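PDB 3DMH: probable ribosomal RNA small subunit methyltransferase from Thermus thermophilus, which methylates the exocyclic N2 of a guanosine in 16S ribosomal RNA, using S-adenosylmethionine as the methyl donor. Local coordinates for residues P44-G55 with L63-E73. Residues are numbered along the deposited sequence; the frame is centred on the assembly and turned at random.
Sequences PFGERALDLNPG and LEGRMAVERLE
Five backbone bonds join strands 48-51 and 68-73 in parallel, running from Ala-68 N to Glu-47 O at one end to Leu-72 N to Asp-51 O at the other. The shortest, Ala-49 N to Ala-68 O at 2.7 Å, is also nearly straight.

Apolar contacts form on both faces. On one, the Ala-49 methyl touches Met-67 CE, 3.7 Å from its CB, and, nearly at right angles, Leu-63 CD1; a bend at the end of the methionine chain (chi3 72°) sets CE against the 45-48 backbone, beside Phe-45 O, a buried carbonyl without a polar partner in the model. On the other, Leu-50 CD1 reaches Leu-72 CG at 3.8 Å, and Leu-52 lies alongside Leu-72, pointing the same way. At the margin, Pro-44 CG rests 3.5 Å from Arg-66 CZ, over the centre of the guanidinium face.

Polar side chains fix the C-terminal end. Glu-73, folded back at chi2 (56°), brings OE1 within 2.9 Å of Gly-55 N, while its OE2 accepts from Ser-75 N and from a water that also donates to Asn-53 OD1; Asn-53 ND2 bonds Ala-108 O. Asp-51 OD1 takes Asn-53 N in an Asx turn, and its OD2 is hydrogen-bonded to Ser-60 OG. Within 63-73, Arg-71 NH2 makes a salt bridge back to Glu-64 OE1 at 2.8 Å.

Strand 102-108 flanks 48-51 on its other edge. Cofactor-binding Glu-262 and Asp-288 lie by the second sheet, about 11 Å from the Glu-73 side chain. The shared 3-2-1-4-5-7-6 strand order is that of a Rossmann-like class I methyltransferase fold.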
# COMPACT_ATOMS: atom_id res chain seq x y z
N PRO A 44 -6.95 24.75 -13.12
CA PRO A 44 -8.38 24.46 -13.06
C PRO A 44 -9.04 24.31 -14.43
O PRO A 44 -8.68 25.00 -15.41
CB PRO A 44 -8.97 25.67 -12.33
CG PRO A 44 -7.85 26.19 -11.52
CD PRO A 44 -6.61 25.98 -12.36
N PHE A 45 -10.00 23.39 -14.49
CA PHE A 45 -10.85 23.22 -15.66
C PHE A 45 -12.21 22.75 -15.16
O PHE A 45 -12.31 21.70 -14.55
CB PHE A 45 -10.25 22.17 -16.60
CG PHE A 45 -11.10 21.90 -17.81
CD1 PHE A 45 -11.08 22.78 -18.88
CD2 PHE A 45 -11.95 20.80 -17.87
CE1 PHE A 45 -11.87 22.56 -20.00
CE2 PHE A 45 -12.75 20.58 -18.98
CZ PHE A 45 -12.70 21.45 -20.05
N GLY A 46 -13.25 23.53 -15.42
CA GLY A 46 -14.58 23.17 -14.94
C GLY A 46 -14.67 23.36 -13.43
O GLY A 46 -13.92 24.13 -12.85
N GLU A 47 -15.61 22.64 -12.80
CA GLU A 47 -15.93 22.88 -11.39
C GLU A 47 -15.54 21.74 -10.46
O GLU A 47 -15.22 21.99 -9.30
CB GLU A 47 -17.43 23.11 -11.22
CG GLU A 47 -17.92 24.47 -11.74
CD GLU A 47 -17.87 24.59 -13.25
OE1 GLU A 47 -18.16 23.59 -13.94
OE2 GLU A 47 -17.52 25.70 -13.74
N ARG A 48 -15.58 20.51 -10.96
CA ARG A 48 -15.38 19.31 -10.13
C ARG A 48 -14.16 18.50 -10.58
O ARG A 48 -14.09 18.04 -11.71
CB ARG A 48 -16.61 18.42 -10.19
CG ARG A 48 -17.91 19.10 -9.80
CD ARG A 48 -19.10 18.42 -10.49
NE ARG A 48 -18.97 18.47 -11.96
CZ ARG A 48 -19.72 17.78 -12.82
NH1 ARG A 48 -20.70 16.99 -12.41
NH2 ARG A 48 -19.49 17.91 -14.12
N ALA A 49 -13.21 18.32 -9.66
CA ALA A 49 -12.00 17.54 -9.96
C ALA A 49 -11.91 16.29 -9.09
O ALA A 49 -12.40 16.28 -7.96
CB ALA A 49 -10.74 18.39 -9.74
N LEU A 50 -11.24 15.28 -9.62
CA LEU A 50 -10.99 14.04 -8.88
C LEU A 50 -9.50 13.70 -8.98
O LEU A 50 -8.97 13.59 -10.08
CB LEU A 50 -11.83 12.91 -9.48
CG LEU A 50 -11.75 11.52 -8.80
CD1 LEU A 50 -12.31 11.56 -7.41
CD2 LEU A 50 -12.48 10.46 -9.67
N ASP A 51 -8.84 13.49 -7.84
CA ASP A 51 -7.45 12.99 -7.83
C ASP A 51 -7.48 11.51 -7.49
O ASP A 51 -7.94 11.14 -6.41
CB ASP A 51 -6.64 13.76 -6.78
CG ASP A 51 -5.16 13.46 -6.84
OD1 ASP A 51 -4.74 12.37 -7.29
OD2 ASP A 51 -4.40 14.33 -6.34
N LEU A 52 -7.00 10.66 -8.41
CA LEU A 52 -7.08 9.20 -8.24
C LEU A 52 -5.87 8.57 -7.57
O LEU A 52 -5.84 7.35 -7.36
CB LEU A 52 -7.33 8.52 -9.61
CG LEU A 52 -8.72 8.75 -10.17
CD1 LEU A 52 -8.79 8.11 -11.57
CD2 LEU A 52 -9.78 8.16 -9.26
N ASN A 53 -4.84 9.37 -7.26
CA ASN A 53 -3.64 8.82 -6.61
C ASN A 53 -2.94 9.95 -5.88
O ASN A 53 -1.84 10.35 -6.25
CB ASN A 53 -2.70 8.17 -7.64
CG ASN A 53 -1.45 7.56 -6.99
OD1 ASN A 53 -1.46 7.19 -5.80
ND2 ASN A 53 -0.37 7.45 -7.76
N PRO A 54 -3.63 10.52 -4.87
CA PRO A 54 -3.12 11.80 -4.33
C PRO A 54 -1.87 11.72 -3.47
O PRO A 54 -1.12 12.70 -3.44
CB PRO A 54 -4.27 12.32 -3.48
CG PRO A 54 -5.02 11.08 -3.07
CD PRO A 54 -4.90 10.12 -4.25
N GLY A 55 -1.65 10.61 -2.78
CA GLY A 55 -0.59 10.61 -1.74
C GLY A 55 -0.90 11.72 -0.75
O GLY A 55 -2.04 11.90 -0.33
N LEU A 63 -5.37 23.06 -7.35
CA LEU A 63 -6.81 23.11 -7.64
C LEU A 63 -7.66 23.43 -6.41
O LEU A 63 -8.80 23.85 -6.54
CB LEU A 63 -7.27 21.77 -8.24
CG LEU A 63 -6.47 21.27 -9.45
CD1 LEU A 63 -7.00 19.90 -9.91
CD2 LEU A 63 -6.49 22.26 -10.64
N GLU A 64 -7.08 23.22 -5.22
CA GLU A 64 -7.82 23.40 -3.97
C GLU A 64 -8.22 24.87 -3.81
O GLU A 64 -7.41 25.77 -4.02
CB GLU A 64 -6.99 22.87 -2.78
CG GLU A 64 -7.70 22.88 -1.39
CD GLU A 64 -8.80 21.84 -1.21
OE1 GLU A 64 -9.01 20.93 -2.07
OE2 GLU A 64 -9.48 21.92 -0.17
N GLY A 65 -9.49 25.11 -3.52
CA GLY A 65 -9.95 26.50 -3.38
C GLY A 65 -10.38 27.17 -4.67
O GLY A 65 -11.05 28.21 -4.63
N ARG A 66 -10.00 26.60 -5.81
CA ARG A 66 -10.45 27.09 -7.13
C ARG A 66 -11.50 26.18 -7.77
O ARG A 66 -12.28 26.60 -8.64
CB ARG A 66 -9.24 27.24 -8.05
CG ARG A 66 -8.24 28.28 -7.54
CD ARG A 66 -7.91 29.25 -8.66
NE ARG A 66 -6.66 28.89 -9.30
CZ ARG A 66 -6.33 29.24 -10.54
NH1 ARG A 66 -7.16 29.95 -11.29
NH2 ARG A 66 -5.16 28.87 -11.04
N MET A 67 -11.52 24.93 -7.33
CA MET A 67 -12.40 23.88 -7.83
C MET A 67 -12.84 23.08 -6.62
O MET A 67 -12.16 23.12 -5.59
CB MET A 67 -11.60 22.89 -8.70
CG MET A 67 -11.18 23.45 -10.02
SD MET A 67 -10.59 22.12 -11.05
CE MET A 67 -12.14 21.31 -11.44
N ALA A 68 -13.92 22.33 -6.75
CA ALA A 68 -14.22 21.28 -5.78
C ALA A 68 -13.31 20.11 -6.12
O ALA A 68 -13.30 19.65 -7.26
CB ALA A 68 -15.67 20.86 -5.85
N VAL A 69 -12.53 19.65 -5.16
CA VAL A 69 -11.61 18.54 -5.42
C VAL A 69 -11.89 17.36 -4.50
O VAL A 69 -11.87 17.50 -3.27
CB VAL A 69 -10.14 18.96 -5.23
CG1 VAL A 69 -9.19 17.82 -5.56
CG2 VAL A 69 -9.81 20.21 -6.07
N GLU A 70 -12.15 16.21 -5.11
CA GLU A 70 -12.30 14.96 -4.36
C GLU A 70 -11.03 14.14 -4.60
O GLU A 70 -10.37 14.29 -5.63
CB GLU A 70 -13.55 14.22 -4.83
CG GLU A 70 -13.81 12.86 -4.17
CD GLU A 70 -14.01 12.94 -2.66
OE1 GLU A 70 -15.20 12.87 -2.25
OE2 GLU A 70 -13.02 13.08 -1.90
N ARG A 71 -10.69 13.29 -3.65
CA ARG A 71 -9.44 12.50 -3.72
C ARG A 71 -9.76 11.10 -3.28
O ARG A 71 -10.38 10.93 -2.22
CB ARG A 71 -8.39 13.09 -2.77
CG ARG A 71 -8.04 14.54 -3.07
CD ARG A 71 -7.21 15.15 -1.92
NE ARG A 71 -6.86 16.53 -2.29
CZ ARG A 71 -7.70 17.56 -2.19
NH1 ARG A 71 -8.93 17.43 -1.66
NH2 ARG A 71 -7.30 18.75 -2.61
N LEU A 72 -9.37 10.11 -4.07
CA LEU A 72 -9.56 8.70 -3.67
C LEU A 72 -8.20 8.11 -3.38
O LEU A 72 -7.34 8.07 -4.26
CB LEU A 72 -10.25 7.90 -4.80
CG LEU A 72 -11.59 8.51 -5.28
CD1 LEU A 72 -12.24 7.51 -6.23
CD2 LEU A 72 -12.55 8.85 -4.16
N GLU A 73 -8.02 7.58 -2.16
CA GLU A 73 -6.71 7.14 -1.76
C GLU A 73 -6.78 5.80 -1.02
O GLU A 73 -7.67 5.57 -0.19
CB GLU A 73 -6.08 8.21 -0.89
CG GLU A 73 -4.71 7.87 -0.28
CD GLU A 73 -3.69 7.50 -1.33
OE1 GLU A 73 -3.33 8.35 -2.16
OE2 GLU A 73 -3.20 6.34 -1.37
O HOH W 1 -3.06 5.42 -4.14